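Local coordinates for thiol peroxidase (Aquifex aeolicus, PDB 2YZH), which probably reduces hydrogen peroxide and organic hydroperoxides to water and alcohols, using electrons from thioredoxin, as a peroxiredoxin of the Tpx subfamily, at residues V31-T34 and Q38-I41; Q50-V55 and R114-Y119; I138-K141 and V145-V148. All blocks are in the same frame, centred on the assembly; numbering follows the deposited sequence.

Contact 1 (V31-T34 and Q38-I41); sequences VVVT and QEKI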
loop_
_atom_site.group_PDB
_atom_site.type_symbol
_atom_site.label_atom_id
_atom_site.label_comp_id
_atom_site.label_asym_id
_atom_site.label_seq_id
_atom_site.Cartn_x
_atom_site.Cartn_y
_atom_site.Cartn_z
ATOM N N VAL D 31 6.489 -12.119 -2.711
ATOM C CA VAL D 31 5.428 -12.845 -3.390
ATOM C C VAL D 31 5.100 -12.070 -4.656
ATOM O O VAL D 31 4.457 -11.018 -4.602
ATOM C CB VAL D 31 4.176 -12.941 -2.506
ATOM C CG1 VAL D 31 3.086 -13.715 -3.240
ATOM C CG2 VAL D 31 4.530 -13.624 -1.189
ATOM N N VAL D 32 5.558 -12.591 -5.792
ATOM C CA VAL D 32 5.351 -11.938 -7.075
ATOM C C VAL D 32 4.402 -12.726 -7.982
ATOM O O VAL D 32 4.103 -13.898 -7.727
ATOM C CB VAL D 32 6.717 -11.701 -7.783
ATOM C CG1 VAL D 32 7.536 -10.680 -6.993
ATOM C CG2 VAL D 32 7.494 -13.013 -7.887
ATOM N N VAL D 33 3.930 -12.076 -9.039
ATOM C CA VAL D 33 2.979 -12.696 -9.957
ATOM C C VAL D 33 3.579 -12.906 -11.345
ATOM O O VAL D 33 4.066 -11.952 -11.963
ATOM C CB VAL D 33 1.699 -11.820 -10.075
ATOM C CG1 VAL D 33 0.649 -12.527 -10.930
ATOM C CG2 VAL D 33 1.132 -11.527 -8.687
ATOM N N THR D 34 3.549 -14.147 -11.832
ATOM C CA THR D 34 4.093 -14.464 -13.156
ATOM C C THR D 34 3.086 -14.149 -14.267
ATOM O O THR D 34 1.927 -13.847 -13.991
ATOM C CB THR D 34 4.542 -15.946 -13.246
ATOM O OG1 THR D 34 3.486 -16.803 -12.809
ATOM C CG2 THR D 34 5.758 -16.181 -12.368
ATOM N N GLN D 38 -0.026 -16.618 -11.874
ATOM C CA GLN D 38 0.225 -17.488 -10.731
ATOM C C GLN D 38 1.217 -16.749 -9.843
ATOM O O GLN D 38 1.937 -15.870 -10.319
ATOM C CB GLN D 38 0.823 -18.818 -11.186
ATOM C CG GLN D 38 -0.156 -19.706 -11.937
ATOM C CD GLN D 38 -1.314 -20.148 -11.066
ATOM O OE1 GLN D 38 -1.116 -20.728 -9.997
ATOM N NE2 GLN D 38 -2.536 -19.881 -11.519
ATOM N N GLU D 39 1.252 -17.082 -8.557
ATOM C CA GLU D 39 2.188 -16.417 -7.662
ATOM C C GLU D 39 3.425 -17.269 -7.431
ATOM O O GLU D 39 3.346 -18.493 -7.302
ATOM C CB GLU D 39 1.522 -16.086 -6.323
ATOM C CG GLU D 39 0.326 -15.159 -6.460
ATOM C CD GLU D 39 -0.158 -14.617 -5.131
ATOM O OE1 GLU D 39 -0.004 -15.319 -4.106
ATOM O OE2 GLU D 39 -0.702 -13.492 -5.113
ATOM N N LYS D 40 4.574 -16.608 -7.399
ATOM C CA LYS D 40 5.844 -17.277 -7.185
ATOM C C LYS D 40 6.529 -16.575 -6.028
ATOM O O LYS D 40 6.356 -15.370 -5.843
ATOM C CB LYS D 40 6.721 -17.164 -8.437
ATOM C CG LYS D 40 8.145 -17.665 -8.252
ATOM C CD LYS D 40 8.989 -17.451 -9.504
ATOM C CE LYS D 40 10.416 -17.942 -9.288
ATOM N NZ LYS D 40 11.293 -17.645 -10.449
ATOM N N ILE D 41 7.293 -17.329 -5.248
ATOM C CA ILE D 41 8.025 -16.753 -4.132
ATOM C C ILE D 41 9.501 -16.676 -4.506
ATOM O O ILE D 41 10.090 -17.681 -4.895
ATOM C CB ILE D 41 7.926 -17.630 -2.863
ATOM C CG1 ILE D 41 6.458 -17.866 -2.492
ATOM C CG2 ILE D 41 8.717 -16.978 -1.730
ATOM C CD1 ILE D 41 5.645 -16.608 -2.349
#
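A beta hairpin at one margin of the central mixed sheet joins Val31-Thr34 to Gln38-Ile41, with Val32 and Lys40 forming its antiparallel hydrogen-bonded pair. Val32 N gives its hydrogen to Lys40 O at 2.9 Å, and Lys40 N returns one to Val32 O at 2.8 Å. Nearer the turn, Thr34 N reaches Gln38 O at 2.8 Å. The flanking pairs, Val31 with Ile41 and Val33 with Glu39, are non-hydrogen-bonded; in the second the CA atoms come within 4.4 Å, and Glu39 CA makes a CA-H...O contact with Val32 O.

On the face carrying Val31, Val33, Glu39 and Ile41, the side chains of Val31 and Ile41 lie alongside each other. Ile41 swings CD1 back toward the partner strand through its two torsions (chi1 -56°, chi2 -54°), and CD1 meets Val31 CG2 at 3.4 Å, tighter than a usual carbon contact. The other branch, Val31 CG1, lies 3.6 Å from Glu39 OE1, while OE2 of that carboxylate forms a salt bridge with Arg112. On the face of Val32 and Lys40, the Thr34 and Lys40 side chains cross at about a right angle, with Thr34 CG2 4.2 Å from Lys40 CB. The extended lysine chain carries NZ onward to Thr83 OG1, and Thr34 OG1 bonds to Asp36 OD1 in the turn.

Backbone bonds thus set the pairing, apolar groups pack across the strands on both faces, and the charged ends of Glu39 and Lys40 find their polar partners beyond the hairpin.

Contact 2 (Q50-V55 and R114-Y119); sequences QVIITV and RDMEKY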
loop_
_atom_site.group_PDB
_atom_site.type_symbol
_atom_site.label_atom_id
_atom_site.label_comp_id
_atom_site.label_asym_id
_atom_site.label_seq_id
_atom_site.Cartn_x
_atom_site.Cartn_y
_atom_site.Cartn_z
ATOM N N GLN D 50 19.651 -18.265 -6.332
ATOM C CA GLN D 50 18.667 -17.363 -6.904
ATOM C C GLN D 50 19.272 -16.052 -7.367
ATOM O O GLN D 50 20.121 -15.476 -6.693
ATOM C CB GLN D 50 17.577 -17.041 -5.880
ATOM C CG GLN D 50 16.900 -18.228 -5.248
ATOM C CD GLN D 50 15.852 -17.792 -4.242
ATOM O OE1 GLN D 50 14.879 -17.130 -4.600
ATOM N NE2 GLN D 50 16.051 -18.150 -2.978
ATOM N N VAL D 51 18.822 -15.587 -8.523
ATOM C CA VAL D 51 19.276 -14.321 -9.073
ATOM C C VAL D 51 18.026 -13.475 -9.280
ATOM O O VAL D 51 17.167 -13.814 -10.091
ATOM C CB VAL D 51 19.994 -14.502 -10.427
ATOM C CG1 VAL D 51 20.436 -13.142 -10.971
ATOM C CG2 VAL D 51 21.196 -15.421 -10.256
ATOM N N ILE D 52 17.924 -12.389 -8.524
ATOM C CA ILE D 52 16.783 -11.492 -8.605
ATOM C C ILE D 52 17.254 -10.192 -9.240
ATOM O O ILE D 52 18.114 -9.500 -8.700
ATOM C CB ILE D 52 16.213 -11.219 -7.202
ATOM C CG1 ILE D 52 15.801 -12.544 -6.555
ATOM C CG2 ILE D 52 15.028 -10.270 -7.287
ATOM C CD1 ILE D 52 15.378 -12.417 -5.104
ATOM N N ILE D 53 16.680 -9.872 -10.392
ATOM C CA ILE D 53 17.043 -8.683 -11.143
ATOM C C ILE D 53 15.874 -7.707 -11.146
ATOM O O ILE D 53 14.808 -8.019 -11.667
ATOM C CB ILE D 53 17.386 -9.073 -12.603
ATOM C CG1 ILE D 53 18.521 -10.105 -12.596
ATOM C CG2 ILE D 53 17.745 -7.831 -13.416
ATOM C CD1 ILE D 53 18.740 -10.818 -13.920
ATOM N N THR D 54 16.058 -6.531 -10.559
ATOM C CA THR D 54 14.969 -5.566 -10.544
ATOM C C THR D 54 15.164 -4.504 -11.613
ATOM O O THR D 54 16.286 -4.077 -11.887
ATOM C CB THR D 54 14.823 -4.885 -9.163
ATOM O OG1 THR D 54 16.042 -4.210 -8.819
ATOM C CG2 THR D 54 14.494 -5.932 -8.092
ATOM N N VAL D 55 14.065 -4.112 -12.241
ATOM C CA VAL D 55 14.097 -3.087 -13.271
ATOM C C VAL D 55 12.868 -2.191 -13.154
ATOM O O VAL D 55 11.827 -2.596 -12.634
ATOM C CB VAL D 55 14.135 -3.695 -14.713
ATOM C CG1 VAL D 55 15.327 -4.635 -14.858
ATOM C CG2 VAL D 55 12.830 -4.432 -15.020
ATOM N N ARG D 114 4.192 -5.368 -3.553
ATOM C CA ARG D 114 5.360 -4.495 -3.578
ATOM C C ARG D 114 6.352 -4.948 -2.516
ATOM O O ARG D 114 6.887 -4.141 -1.746
ATOM C CB ARG D 114 4.960 -3.033 -3.341
ATOM C CG ARG D 114 6.041 -2.044 -3.771
ATOM C CD ARG D 114 5.545 -0.597 -3.759
ATOM N NE ARG D 114 5.317 -0.101 -2.404
ATOM C CZ ARG D 114 4.885 1.126 -2.125
ATOM N NH1 ARG D 114 4.631 1.979 -3.111
ATOM N NH2 ARG D 114 4.720 1.507 -0.864
ATOM N N ASP D 115 6.600 -6.254 -2.481
ATOM C CA ASP D 115 7.527 -6.820 -1.509
ATOM C C ASP D 115 8.974 -6.420 -1.755
ATOM O O ASP D 115 9.789 -6.490 -0.843
ATOM C CB ASP D 115 7.435 -8.351 -1.495
ATOM C CG ASP D 115 6.279 -8.857 -0.648
ATOM O OD1 ASP D 115 6.025 -8.259 0.419
ATOM O OD2 ASP D 115 5.640 -9.856 -1.036
ATOM N N MET D 116 9.307 -5.998 -2.974
ATOM C CA MET D 116 10.691 -5.628 -3.233
ATOM C C MET D 116 11.125 -4.398 -2.439
ATOM O O MET D 116 12.300 -4.035 -2.444
ATOM C CB MET D 116 10.937 -5.440 -4.735
ATOM C CG MET D 116 10.823 -6.749 -5.525
ATOM S SD MET D 116 11.736 -8.148 -4.769
ATOM C CE MET D 116 13.452 -7.707 -5.127
ATOM N N GLU D 117 10.179 -3.751 -1.759
ATOM C CA GLU D 117 10.530 -2.610 -0.916
ATOM C C GLU D 117 11.458 -3.171 0.163
ATOM O O GLU D 117 12.321 -2.464 0.701
ATOM C CB GLU D 117 9.287 -2.021 -0.227
ATOM C CG GLU D 117 9.614 -0.852 0.712
ATOM C CD GLU D 117 8.423 -0.380 1.533
ATOM O OE1 GLU D 117 7.288 -0.404 1.014
ATOM O OE2 GLU D 117 8.627 0.035 2.696
ATOM N N LYS D 118 11.275 -4.453 0.476
ATOM C CA LYS D 118 12.079 -5.109 1.504
ATOM C C LYS D 118 13.532 -5.298 1.086
ATOM O O LYS D 118 14.376 -5.663 1.907
ATOM C CB LYS D 118 11.456 -6.462 1.879
ATOM C CG LYS D 118 10.103 -6.320 2.574
ATOM C CD LYS D 118 9.358 -7.642 2.633
ATOM C CE LYS D 118 7.978 -7.446 3.249
ATOM N NZ LYS D 118 7.114 -8.642 3.053
ATOM N N TYR D 119 13.819 -5.043 -0.187
ATOM C CA TYR D 119 15.175 -5.170 -0.703
ATOM C C TYR D 119 15.847 -3.809 -0.839
ATOM O O TYR D 119 16.974 -3.708 -1.327
ATOM C CB TYR D 119 15.174 -5.893 -2.057
ATOM C CG TYR D 119 15.130 -7.408 -1.947
ATOM C CD1 TYR D 119 13.968 -8.071 -1.556
ATOM C CD2 TYR D 119 16.262 -8.177 -2.225
ATOM C CE1 TYR D 119 13.934 -9.465 -1.445
ATOM C CE2 TYR D 119 16.237 -9.567 -2.115
ATOM C CZ TYR D 119 15.072 -10.203 -1.726
ATOM O OH TYR D 119 15.056 -11.578 -1.610
#
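Met116 is folded by three successive negative torsions (chi1 -67°, chi2 -47°, chi3 -73°), which bring its terminal methyl against Ile52 and Thr54. On the strand, Ile52 has CG2 anti to the backbone N and Thr54 has CG2 anti to its carbonyl carbon, and these two methyls receive Met116 CE. The distances are nearly equal: Met116 CE lies 3.7 Å from Ile52 CG2 and 3.6 Å from Thr54 CG2. The methionine side chain runs obliquely across both.

Met116 CE also sits over one face of the Tyr119 ring, 3.5 Å above its plane and displaced toward the rim, so one methyl is held between an aromatic face and the strand. Tyr119 adds a second touch, its side chain at about a right angle to that of Ile52, with Ile52 CD1 3.6 Å from Tyr119 OH. The hydroxyl is hydrogen-bonded to Pro28 O, and Thr54 OG1 to Ala133 O, which satisfies both polar atoms in this buried, otherwise apolar contact. No hydrogen bond crosses between the segments, and only 153 Å² is buried.

The 3-10 turn at 115-119 is fixed by backbone bonds such as Tyr119 N to Met116 O at 2.9 Å. Lys118 NZ bonds to Asp115 OD1 from above the carboxylate plane and makes a salt bridge with Asp115 of the second subunit.

Strand 49-54 lies in the sheet between strands 80-86 and 135-139. The 3-10 turn packs over the face bearing Ile52 and Thr54, while Ile53 is directed away from it, and its side chain touches Glu66 and Phe70 of helix 61-73, which carries Cys63, the predicted peroxidatic cysteine.

Contact 3 (I138-K141 and V145-V148); sequences IIDK and VAYV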
loop_
_atom_site.group_PDB
_atom_site.type_symbol
_atom_site.label_atom_id
_atom_site.label_comp_id
_atom_site.label_asym_id
_atom_site.label_seq_id
_atom_site.Cartn_x
_atom_site.Cartn_y
_atom_site.Cartn_z
ATOM N N ILE D 138 21.993 -11.804 -5.644
ATOM C CA ILE D 138 22.236 -13.224 -5.826
ATOM C C ILE D 138 22.098 -13.809 -4.434
ATOM O O ILE D 138 22.764 -13.366 -3.497
ATOM C CB ILE D 138 23.633 -13.517 -6.393
ATOM C CG1 ILE D 138 23.775 -12.872 -7.773
ATOM C CG2 ILE D 138 23.824 -15.022 -6.525
ATOM C CD1 ILE D 138 25.150 -13.057 -8.396
ATOM N N ILE D 139 21.203 -14.779 -4.301
ATOM C CA ILE D 139 20.933 -15.418 -3.022
ATOM C C ILE D 139 21.496 -16.833 -3.020
ATOM O O ILE D 139 21.272 -17.588 -3.968
ATOM C CB ILE D 139 19.406 -15.490 -2.770
ATOM C CG1 ILE D 139 18.762 -14.127 -3.066
ATOM C CG2 ILE D 139 19.126 -15.944 -1.350
ATOM C CD1 ILE D 139 19.406 -12.946 -2.354
ATOM N N ASP D 140 22.224 -17.198 -1.966
ATOM C CA ASP D 140 22.789 -18.545 -1.892
ATOM C C ASP D 140 21.753 -19.546 -1.391
ATOM O O ASP D 140 20.641 -19.168 -1.010
ATOM C CB ASP D 140 24.038 -18.579 -0.996
ATOM C CG ASP D 140 23.754 -18.174 0.444
ATOM O OD1 ASP D 140 22.639 -18.432 0.947
ATOM O OD2 ASP D 140 24.668 -17.612 1.086
ATOM N N LYS D 141 22.114 -20.826 -1.403
ATOM C CA LYS D 141 21.204 -21.872 -0.959
ATOM C C LYS D 141 20.779 -21.731 0.497
ATOM O O LYS D 141 19.782 -22.324 0.911
ATOM C CB LYS D 141 21.836 -23.252 -1.158
ATOM C CG LYS D 141 21.997 -23.682 -2.600
ATOM C CD LYS D 141 22.542 -25.104 -2.660
ATOM C CE LYS D 141 22.606 -25.626 -4.080
ATOM N NZ LYS D 141 23.176 -27.005 -4.111
ATOM N N VAL D 145 21.894 -13.182 1.290
ATOM C CA VAL D 145 22.299 -12.349 0.170
ATOM C C VAL D 145 23.804 -12.571 0.024
ATOM O O VAL D 145 24.572 -12.267 0.930
ATOM C CB VAL D 145 22.029 -10.857 0.454
ATOM C CG1 VAL D 145 22.500 -10.017 -0.720
ATOM C CG2 VAL D 145 20.543 -10.640 0.715
ATOM N N ALA D 146 24.219 -13.101 -1.117
ATOM C CA ALA D 146 25.627 -13.385 -1.349
ATOM C C ALA D 146 26.290 -12.351 -2.242
ATOM O O ALA D 146 27.516 -12.299 -2.333
ATOM C CB ALA D 146 25.773 -14.773 -1.965
ATOM N N TYR D 147 25.477 -11.522 -2.890
ATOM C CA TYR D 147 25.985 -10.507 -3.802
ATOM C C TYR D 147 24.937 -9.434 -4.060
ATOM O O TYR D 147 23.738 -9.718 -4.071
ATOM C CB TYR D 147 26.362 -11.174 -5.130
ATOM C CG TYR D 147 26.665 -10.223 -6.265
ATOM C CD1 TYR D 147 27.964 -9.765 -6.492
ATOM C CD2 TYR D 147 25.655 -9.794 -7.126
ATOM C CE1 TYR D 147 28.248 -8.907 -7.555
ATOM C CE2 TYR D 147 25.926 -8.936 -8.184
ATOM C CZ TYR D 147 27.227 -8.498 -8.394
ATOM O OH TYR D 147 27.493 -7.659 -9.451
ATOM N N VAL D 148 25.391 -8.202 -4.273
ATOM C CA VAL D 148 24.486 -7.097 -4.567
ATOM C C VAL D 148 25.117 -6.116 -5.545
ATOM O O VAL D 148 26.323 -5.858 -5.497
ATOM C CB VAL D 148 24.098 -6.287 -3.296
ATOM C CG1 VAL D 148 23.426 -7.188 -2.274
ATOM C CG2 VAL D 148 25.331 -5.629 -2.703
#
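Backbone hydrogen bonds between Ile138 and the pair Ala146-Tyr147 define a classic beta bulge in the hairpin of strands 135-139 and 145-150. Ile138 O accepts Ala146 N at 2.8 Å, almost in line with the carbonyl, and a weak second bond from Tyr147 N at 3.3 Å. Ile138 N donates to Tyr147 O at 3.1 Å, approaching 36° out of the carbonyl plane. The register shifts by one residue, so that Ile139 pairs with Val145.

Apolar contacts occupy both faces. With CG anti to the backbone N (chi1 169°), the Tyr147 ring comes beside Ile138, whose CD1 lies 3.5 Å from Tyr147 CD2 and whose side chain crosses the tyrosine obliquely. On the other face, Ile139 CD1 meets Val145 CG2 at 4.0 Å. Replacing Ile138 by an alanine removes CG1, CG2 and CD1 and would probably leave a gap beside the Tyr147 ring and weaken the packing on helix 160-170.

Two polar side-chain atoms find partners outside the segments: Tyr147 OH is hydrogen-bonded to Glu162 and Gln149, and Asp140 OD1 accepts Lys144 N in the turn.

Helix 160-170 covers the Ile138 face through Lys166, Val167 and Leu170, with Leu170 also touching Ala146. Ile139 touches Ala27 in a loop, and strand 49-54 flanks strand 135-139 opposite strand 145-150.

In the fold
The three contacts follow one another in series along the chain and all reach the same mixed sheet of this thioredoxin-like fold. Contacts 1 and 3 are hairpins at its two margins, their centres about 20 Å apart and their nearest atoms about 10 Å apart. Contact 2 lies between them, its centre about 12 Å from each, and touches both. Asp115 OD2 accepts a probable hydrogen bond from Val31 N at 2.9 Å, tying the 3-10 turn to the first hairpin, while Ile139 N probably bonds to Gln50 O across neighbouring strands. The middle contact thus joins both hairpins, while the other end of its strand, at Thr54, lies about 9 Å from the side chain of Cys63, measured from that of Thr54.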